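Local atomic coordinates of probable enoyl-CoA hydratase/isomerase (Pseudomonas aeruginosa, PDB entry 7BOR), a protein that binds coenzyme A and probably acts as a crotonase-type enzyme, perhaps a delta(3)-delta(2)-enoyl-CoA isomerase. Residues P74-D78 / S79-R83; K126-F129 / V130-L134; L142-P145 / R146-H150. All coordinates share one frame; numbering follows the deposited sequence.

Contact 1: P74-D78 / S79-R83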
loop_
_atom_site.group_PDB
_atom_site.type_symbol
_atom_site.label_atom_id
_atom_site.label_comp_id
_atom_site.label_asym_id
_atom_site.label_seq_id
_atom_site.Cartn_x
_atom_site.Cartn_y
_atom_site.Cartn_z
ATOM N N PRO A 74 0.425 16.690 6.470
ATOM C CA PRO A 74 0.742 16.887 5.058
ATOM C C PRO A 74 -0.505 17.202 4.245
ATOM O O PRO A 74 -1.592 16.671 4.507
ATOM C CB PRO A 74 1.350 15.536 4.646
ATOM C CG PRO A 74 0.585 14.535 5.463
ATOM C CD PRO A 74 0.246 15.253 6.790
ATOM N N SER A 75 -0.338 18.123 3.277
ATOM C CA SER A 75 -1.183 18.151 2.087
ATOM C C SER A 75 -0.878 16.911 1.259
ATOM O O SER A 75 0.258 16.739 0.806
ATOM C CB SER A 75 -0.915 19.400 1.249
ATOM O OG SER A 75 -1.342 19.220 -0.105
ATOM N N LEU A 76 -1.874 16.037 1.070
ATOM C CA LEU A 76 -1.573 14.755 0.454
ATOM C C LEU A 76 -0.950 14.940 -0.923
ATOM O O LEU A 76 0.068 14.317 -1.220
ATOM C CB LEU A 76 -2.824 13.880 0.389
ATOM C CG LEU A 76 -2.774 12.762 1.430
ATOM C CD1 LEU A 76 -2.614 13.385 2.826
ATOM C CD2 LEU A 76 -4.003 11.873 1.379
ATOM N N ARG A 77 -1.503 15.829 -1.758
ATOM C CA ARG A 77 -0.925 16.039 -3.086
ATOM C C ARG A 77 0.591 16.248 -3.001
ATOM O O ARG A 77 1.389 15.437 -3.492
ATOM C CB ARG A 77 -1.552 17.255 -3.780
ATOM C CG ARG A 77 -3.055 17.402 -3.744
ATOM C CD ARG A 77 -3.442 18.793 -4.270
ATOM N NE ARG A 77 -4.892 18.955 -4.372
ATOM C CZ ARG A 77 -5.592 18.709 -5.475
ATOM N NH1 ARG A 77 -4.958 18.298 -6.574
ATOM N NH2 ARG A 77 -6.913 18.870 -5.479
ATOM N N ASP A 78 1.001 17.342 -2.376
ATOM C CA ASP A 78 2.381 17.811 -2.414
ATOM C C ASP A 78 2.993 17.488 -1.056
ATOM O O ASP A 78 2.947 18.286 -0.125
ATOM C CB ASP A 78 2.402 19.298 -2.787
ATOM C CG ASP A 78 1.761 19.547 -4.171
ATOM O OD1 ASP A 78 2.384 19.116 -5.179
ATOM O OD2 ASP A 78 0.627 20.105 -4.239
ATOM N N SER A 79 3.544 16.281 -0.958
ATOM C CA SER A 79 4.101 15.709 0.258
ATOM C C SER A 79 4.821 14.419 -0.121
ATOM O O SER A 79 4.594 13.875 -1.210
ATOM C CB SER A 79 3.006 15.397 1.298
ATOM O OG SER A 79 1.947 14.596 0.747
ATOM N N PRO A 80 5.673 13.910 0.765
ATOM C CA PRO A 80 6.267 12.586 0.527
ATOM C C PRO A 80 5.230 11.476 0.379
ATOM O O PRO A 80 5.345 10.662 -0.547
ATOM C CB PRO A 80 7.164 12.378 1.760
ATOM C CG PRO A 80 7.453 13.820 2.265
ATOM C CD PRO A 80 6.186 14.557 1.983
ATOM N N VAL A 81 4.190 11.437 1.214
ATOM C CA VAL A 81 3.194 10.380 1.030
ATOM C C VAL A 81 2.504 10.524 -0.328
ATOM O O VAL A 81 2.334 9.547 -1.066
ATOM C CB VAL A 81 2.195 10.341 2.210
ATOM C CG1 VAL A 81 1.345 11.562 2.264
ATOM C CG2 VAL A 81 1.311 9.061 2.112
ATOM N N GLY A 82 2.167 11.748 -0.716
ATOM C CA GLY A 82 1.566 11.954 -2.014
ATOM C C GLY A 82 2.460 11.525 -3.157
ATOM O O GLY A 82 1.980 11.007 -4.173
ATOM N N ARG A 83 3.770 11.740 -3.021
ATOM C CA ARG A 83 4.704 11.330 -4.070
ATOM C C ARG A 83 4.850 9.813 -4.099
ATOM O O ARG A 83 4.968 9.217 -5.184
ATOM C CB ARG A 83 6.068 12.002 -3.867
ATOM C CG ARG A 83 6.042 13.504 -4.195
ATOM C CD ARG A 83 7.421 14.204 -4.109
ATOM N NE ARG A 83 7.935 14.404 -2.760
ATOM C CZ ARG A 83 7.605 15.428 -1.984
ATOM N NH1 ARG A 83 6.754 16.323 -2.429
ATOM N NH2 ARG A 83 8.140 15.562 -0.775
#

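Contact 2: K126-F129 / V130-L134. With COA (coenzyme A), chain C.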
loop_
_atom_site.group_PDB
_atom_site.type_symbol
_atom_site.label_atom_id
_atom_site.label_comp_id
_atom_site.label_asym_id
_atom_site.label_seq_id
_atom_site.Cartn_x
_atom_site.Cartn_y
_atom_site.Cartn_z
ATOM N N LYS A 126 -6.462 -3.636 8.146
ATOM C CA LYS A 126 -7.619 -2.767 8.315
ATOM C C LYS A 126 -7.383 -1.341 7.824
ATOM O O LYS A 126 -6.252 -0.891 7.660
ATOM C CB LYS A 126 -8.111 -2.732 9.757
ATOM C CG LYS A 126 -7.347 -1.984 10.758
ATOM C CD LYS A 126 -8.180 -1.910 12.049
ATOM C CE LYS A 126 -7.423 -1.145 13.104
ATOM N NZ LYS A 126 -7.126 -1.903 14.372
ATOM N N MET A 127 -8.495 -0.621 7.676
ATOM C CA MET A 127 -8.488 0.775 7.204
ATOM C C MET A 127 -9.151 1.583 8.310
ATOM O O MET A 127 -10.385 1.731 8.341
ATOM C CB MET A 127 -9.189 0.892 5.859
ATOM C CG MET A 127 -8.296 0.324 4.773
ATOM S SD MET A 127 -9.092 -0.038 3.194
ATOM C CE MET A 127 -10.056 -1.466 3.745
ATOM N N PRO A 128 -8.383 2.010 9.310
ATOM C CA PRO A 128 -8.995 2.541 10.527
ATOM C C PRO A 128 -9.294 4.040 10.403
ATOM O O PRO A 128 -9.405 4.722 11.431
ATOM C CB PRO A 128 -7.938 2.234 11.599
ATOM C CG PRO A 128 -6.659 2.374 10.903
ATOM C CD PRO A 128 -6.927 1.891 9.444
ATOM N N PHE A 129 -9.442 4.540 9.155
ATOM C CA PHE A 129 -9.475 5.988 8.944
ATOM C C PHE A 129 -10.568 6.621 9.777
ATOM O O PHE A 129 -10.316 7.531 10.569
ATOM C CB PHE A 129 -9.684 6.278 7.475
ATOM C CG PHE A 129 -8.626 5.692 6.599
ATOM C CD1 PHE A 129 -7.268 5.924 6.853
ATOM C CD2 PHE A 129 -8.982 4.864 5.530
ATOM C CE1 PHE A 129 -6.283 5.356 6.058
ATOM C CE2 PHE A 129 -7.985 4.307 4.707
ATOM C CZ PHE A 129 -6.624 4.542 4.998
ATOM N N VAL A 130 -11.782 6.074 9.665
ATOM C CA VAL A 130 -12.946 6.562 10.389
ATOM C C VAL A 130 -12.752 6.486 11.902
ATOM O O VAL A 130 -13.188 7.376 12.651
ATOM C CB VAL A 130 -14.170 5.760 9.905
ATOM C CG1 VAL A 130 -14.093 4.224 10.428
ATOM C CG2 VAL A 130 -15.414 6.429 10.307
ATOM N N ASN A 131 -12.113 5.422 12.391
ATOM C CA ASN A 131 -11.825 5.358 13.812
ATOM C C ASN A 131 -10.958 6.528 14.283
ATOM O O ASN A 131 -10.966 6.839 15.477
ATOM C CB ASN A 131 -11.126 4.047 14.142
ATOM C CG ASN A 131 -11.793 2.856 13.474
ATOM O OD1 ASN A 131 -11.608 2.575 12.260
ATOM N ND2 ASN A 131 -12.627 2.190 14.239
ATOM N N LEU A 132 -10.200 7.153 13.384
ATOM C CA LEU A 132 -9.257 8.211 13.729
ATOM C C LEU A 132 -9.757 9.582 13.295
ATOM O O LEU A 132 -8.962 10.521 13.160
ATOM C CB LEU A 132 -7.902 7.913 13.097
ATOM C CG LEU A 132 -7.161 6.672 13.583
ATOM C CD1 LEU A 132 -5.892 6.378 12.770
ATOM C CD2 LEU A 132 -6.849 6.786 15.087
ATOM N N GLY A 133 -11.060 9.708 13.056
ATOM C CA GLY A 133 -11.627 10.935 12.543
ATOM C C GLY A 133 -11.184 11.290 11.149
ATOM O O GLY A 133 -11.324 12.443 10.732
ATOM N N LEU A 134 -10.712 10.308 10.393
ATOM C CA LEU A 134 -10.232 10.505 9.048
ATOM C C LEU A 134 -11.163 9.810 8.055
ATOM O O LEU A 134 -12.177 9.231 8.424
ATOM C CB LEU A 134 -8.785 10.018 8.956
ATOM C CG LEU A 134 -7.819 10.791 9.881
ATOM C CD1 LEU A 134 -6.454 10.098 9.986
ATOM C CD2 LEU A 134 -7.643 12.223 9.398
HETATM N N1A COA C . 2.565 5.576 14.105
HETATM C C2A COA C . 3.429 5.891 15.110
HETATM N N3A COA C . 3.861 4.948 16.000
HETATM C C4A COA C . 3.409 3.695 15.826
HETATM C C5A COA C . 2.557 3.359 14.836
HETATM C C6A COA C . 2.123 4.331 13.958
HETATM N N6A COA C . 1.212 4.149 12.818
HETATM N N7A COA C . 2.273 2.030 14.921
HETATM C C8A COA C . 2.944 1.517 15.975
HETATM N N9A COA C . 3.595 2.555 16.489
HETATM C C1B COA C . 4.483 2.317 17.645
HETATM C C2B COA C . 3.734 2.317 19.077
HETATM O O2B COA C . 3.403 3.722 19.420
HETATM C C3B COA C . 4.655 1.753 19.805
HETATM O O3B COA C . 5.751 2.714 20.106
HETATM P P3B COA C . 6.746 2.528 21.376
HETATM O O7A COA C . 7.146 1.077 21.556
HETATM O O8A COA C . 6.010 3.034 22.587
HETATM O O9A COA C . 7.982 3.327 21.086
HETATM C C4B COA C . 5.320 0.653 18.939
HETATM O O4B COA C . 5.145 1.190 17.503
HETATM C C5B COA C . 4.725 -0.625 19.050
HETATM O O5B COA C . 3.434 -0.474 18.553
HETATM P P1A COA C . 2.199 -1.188 19.351
HETATM O O1A COA C . 0.864 -0.571 18.987
HETATM O O2A COA C . 2.351 -1.161 20.855
HETATM O O3A COA C . 2.286 -2.764 18.877
HETATM P P2A COA C . 0.872 -3.612 18.813
HETATM O O4A COA C . 1.239 -5.067 18.535
HETATM O O5A COA C . 0.203 -3.355 20.129
HETATM O O6A COA C . -0.147 -2.993 17.655
HETATM C CBP COA C . -0.866 -2.294 15.477
HETATM C CCP COA C . 0.143 -3.208 16.263
HETATM C CDP COA C . -0.351 -2.098 14.006
HETATM C CEP COA C . -2.273 -2.942 15.450
HETATM C CAP COA C . -0.892 -0.976 16.315
HETATM O OAP COA C . 0.428 -0.543 16.444
HETATM C C9P COA C . -1.677 0.150 15.643
HETATM O O9P COA C . -2.872 0.163 15.607
HETATM N N8P COA C . -0.854 1.234 15.066
HETATM C C7P COA C . -1.458 2.378 14.378
HETATM C C6P COA C . -2.289 1.915 13.144
HETATM C C5P COA C . -2.842 3.226 12.499
HETATM O O5P COA C . -3.737 3.836 12.972
HETATM N N4P COA C . -2.216 3.679 11.270
HETATM C C3P COA C . -2.656 4.911 10.663
HETATM C C2P COA C . -3.928 4.695 9.887
HETATM S S1P COA C . -4.281 6.327 9.193
HETATM O O HOH W 1 -12.057 3.901 7.661
#

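Contact 3: L142-P145 / R146-H150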
loop_
_atom_site.group_PDB
_atom_site.type_symbol
_atom_site.label_atom_id
_atom_site.label_comp_id
_atom_site.label_asym_id
_atom_site.label_seq_id
_atom_site.Cartn_x
_atom_site.Cartn_y
_atom_site.Cartn_z
ATOM N N LEU A 142 -13.081 4.717 -4.231
ATOM C CA LEU A 142 -13.522 4.234 -5.532
ATOM C C LEU A 142 -13.298 2.728 -5.723
ATOM O O LEU A 142 -14.188 2.023 -6.204
ATOM C CB LEU A 142 -12.773 5.001 -6.615
ATOM C CG LEU A 142 -13.009 4.554 -8.055
ATOM C CD1 LEU A 142 -14.425 4.942 -8.416
ATOM C CD2 LEU A 142 -11.956 5.145 -8.907
ATOM N N ILE A 143 -12.080 2.261 -5.462
ATOM C CA ILE A 143 -11.712 0.881 -5.794
ATOM C C ILE A 143 -12.552 -0.115 -5.005
ATOM O O ILE A 143 -13.045 -1.094 -5.559
ATOM C CB ILE A 143 -10.204 0.660 -5.566
ATOM C CG1 ILE A 143 -9.413 1.518 -6.547
ATOM C CG2 ILE A 143 -9.782 -0.827 -5.686
ATOM C CD1 ILE A 143 -7.913 1.560 -6.253
ATOM N N LEU A 144 -12.744 0.118 -3.728
ATOM C CA LEU A 144 -13.382 -0.936 -2.921
ATOM C C LEU A 144 -14.868 -1.141 -3.210
ATOM O O LEU A 144 -15.310 -2.290 -3.324
ATOM C CB LEU A 144 -13.191 -0.667 -1.433
ATOM C CG LEU A 144 -11.766 -0.889 -0.913
ATOM C CD1 LEU A 144 -11.747 -0.597 0.585
ATOM C CD2 LEU A 144 -11.199 -2.295 -1.177
ATOM N N PRO A 145 -15.677 -0.088 -3.395
ATOM C CA PRO A 145 -17.078 -0.353 -3.749
ATOM C C PRO A 145 -17.200 -0.973 -5.129
ATOM O O PRO A 145 -18.122 -1.765 -5.361
ATOM C CB PRO A 145 -17.761 1.020 -3.637
ATOM C CG PRO A 145 -16.852 1.868 -2.803
ATOM C CD PRO A 145 -15.433 1.325 -3.055
ATOM N N ARG A 146 -16.277 -0.669 -6.031
ATOM C CA ARG A 146 -16.319 -1.265 -7.359
ATOM C C ARG A 146 -16.018 -2.755 -7.312
ATOM O O ARG A 146 -16.614 -3.542 -8.052
ATOM C CB ARG A 146 -15.312 -0.567 -8.255
ATOM C CG ARG A 146 -15.430 -0.918 -9.702
ATOM C CD ARG A 146 -14.671 0.118 -10.510
ATOM N NE ARG A 146 -13.233 -0.040 -10.375
ATOM C CZ ARG A 146 -12.365 0.959 -10.412
ATOM N NH1 ARG A 146 -11.067 0.713 -10.305
ATOM N NH2 ARG A 146 -12.787 2.206 -10.533
ATOM N N MET A 147 -15.040 -3.128 -6.502
ATOM C CA MET A 147 -14.630 -4.515 -6.360
ATOM C C MET A 147 -15.601 -5.312 -5.520
ATOM O O MET A 147 -15.865 -6.475 -5.821
ATOM C CB MET A 147 -13.249 -4.585 -5.713
ATOM C CG MET A 147 -12.671 -5.957 -5.696
ATOM S SD MET A 147 -11.142 -5.977 -4.750
ATOM C CE MET A 147 -10.416 -4.471 -5.315
ATOM N N LEU A 148 -16.103 -4.727 -4.444
ATOM C CA LEU A 148 -16.868 -5.480 -3.490
ATOM C C LEU A 148 -18.348 -5.126 -3.411
ATOM O O LEU A 148 -19.073 -5.811 -2.686
ATOM C CB LEU A 148 -16.253 -5.277 -2.105
ATOM C CG LEU A 148 -14.767 -5.498 -1.918
ATOM C CD1 LEU A 148 -14.363 -5.085 -0.505
ATOM C CD2 LEU A 148 -14.466 -6.954 -2.109
ATOM N N GLY A 149 -18.811 -4.087 -4.086
ATOM C CA GLY A 149 -20.119 -3.513 -3.813
ATOM C C GLY A 149 -20.134 -2.606 -2.586
ATOM O O GLY A 149 -19.267 -2.658 -1.708
ATOM N N HIS A 150 -21.170 -1.777 -2.496
ATOM C CA HIS A 150 -21.166 -0.764 -1.446
ATOM C C HIS A 150 -21.116 -1.356 -0.038
ATOM O O HIS A 150 -20.299 -0.931 0.785
ATOM C CB HIS A 150 -22.374 0.147 -1.506
ATOM C CG HIS A 150 -22.327 1.201 -0.437
ATOM N ND1 HIS A 150 -21.403 2.221 -0.460
ATOM C CD2 HIS A 150 -23.009 1.338 0.730
ATOM C CE1 HIS A 150 -21.557 2.976 0.612
ATOM N NE2 HIS A 150 -22.538 2.477 1.341
#

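Contact 1: P74-D78 / S79-R83
Ser79 and the turn formed by Ser75, Leu76 and Arg77 make a local turn contact at the start of helix 80-90, where the loop that follows helix 66-71 runs into it. Ser79 OG sits 2.7 Å from Ser75 O and equally 2.7 Å from Leu76 O. With one proton to offer, the hydroxyl can serve either carbonyl. Its chi1 of 53° puts OG between the backbone N and the carbonyl carbon, turned back into the preceding loop. Pro74 flanks the same residue, its CB 3.7 Å from Ser79 CB. Ser79 occupies the N-cap position, right before this helix of the crotonase fold, and Ser79 O accepts the first-turn bond from Arg83 N at 2.9 Å. That oxygen sits over the centre of one face of the Arg83 guanidinium, 3.4 Å from its plane, because the arginine chain bends at chi3 (-73°) and folds back over the turn. Glycine at position 82 allows a close backbone approach: Gly82 CA meets Leu76 O at 2.9 Å in a CA-H...O contact. Ser79 N makes only a weak, bent bond to Arg77 O. The Arg77 side chain leads off to a salt bridge with Asp227, whereas Val81 packs on Tyr32 of helix 29-44.

Contact 2: K126-F129 / V130-L134
Leu132 folds back on the backbone of Pro128 and Phe129 and then reaches the ligand. Its CB rests 3.5 Å from Phe129 O; CG comes next, 3.7 Å from Pro128 O. At the tip CD1 lies 3.3 Å from O5P of coenzyme A, an apolar methyl against an amide oxygen of the pantetheine arm. Phe129 O holds the turn together: Leu132 N and Leu134 N, each 2.8 Å from Phe129 O, donate to it from opposite faces of the carbonyl plane, each about 50° out of it. Combined with the bond from Gly133 N to Val130 O and the positive phi of Gly133, this is the pattern of a Schellman motif, here closing a single short 3-10 turn. A water bridges Met127 O and Val130 N across the other part of the bend. Pro128 CG approaches C2P of coenzyme A at 3.7 Å. With CG anti to the carbonyl carbon (chi1 -58°), the Phe129 ring is carried away from the turn toward the ligand. The thiol lies at the ring's edge, near its plane, with CD1 3.8 Å from S1P. Pro128, Phe129 and Leu132 belong to the coenzyme A pocket around the thiol end of the pantetheine arm, consistent with the acyl-CoA pockets of crotonase-like enzymes.

Contact 3: L142-P145 / R146-H150
Arg146 lays its side chain back along the helix onto Leu142 and Ile143, one turn earlier. Its CG is anti to the backbone N, and the chain then bends at chi3 (73°), which swings the guanidinium obliquely across the two aliphatic groups. NH2 ends 3.4 Å from Leu142 CG, at the fork of that leucine, and NH1 lies 4.2 Å from Ile143 CG1. Leu142 also has CG anti to its own N, which carries the branch toward the arginine. Met147 shows the same logic on the next position: extended through its first two torsions, it bends at chi3 (-42°) so that CE meets Ile143 CG2 at 3.7 Å, the two side chains running alongside each other. Leu148 instead has CG anti to the carbonyl carbon, which sets CG 3.5 Å from Leu144 O and CD1 4.3 Å from Leu144 CD2. The helical bonds are uneven. Met147 N reaches Ile143 O at 3.0 Å and Leu148 N reaches Leu144 O at 2.8 Å, whereas Arg146 N to Leu142 O and Gly149 N to Pro145 O are weak. Pro145 has no N-H to give, and the helix kinks there. Gly149, with phi of 79°, ends the helix and is also the N-cap of helix 150-157. Leu144 and Pro145 pack on Ala153 of that next helix and Leu148 on Leu156, while Leu142, Ile143 and Arg146 face helix 200-233 through Val221, Leu218 and Phe214.

In the fold
Taken from the N terminus, the three contacts follow one another in series; none nests within or crosses another, and each closes only a turn of a few residues. Contact 1 marks the entry into helix 80-90, contact 2 the bend after strand 124-126, and contact 3 the end of helix 140-148. Contacts 1 and 2 have centres about 19 Å apart and do not touch. Contacts 2 and 3 do meet, Met127 CE lying 3.7 Å from Leu144 CD1. Helix 200-233 is common to all three: Phe229 receives Leu76 of contact 1 as well as Phe129 and Leu134 of contact 2, and contact 3 packs against an earlier part of the same helix.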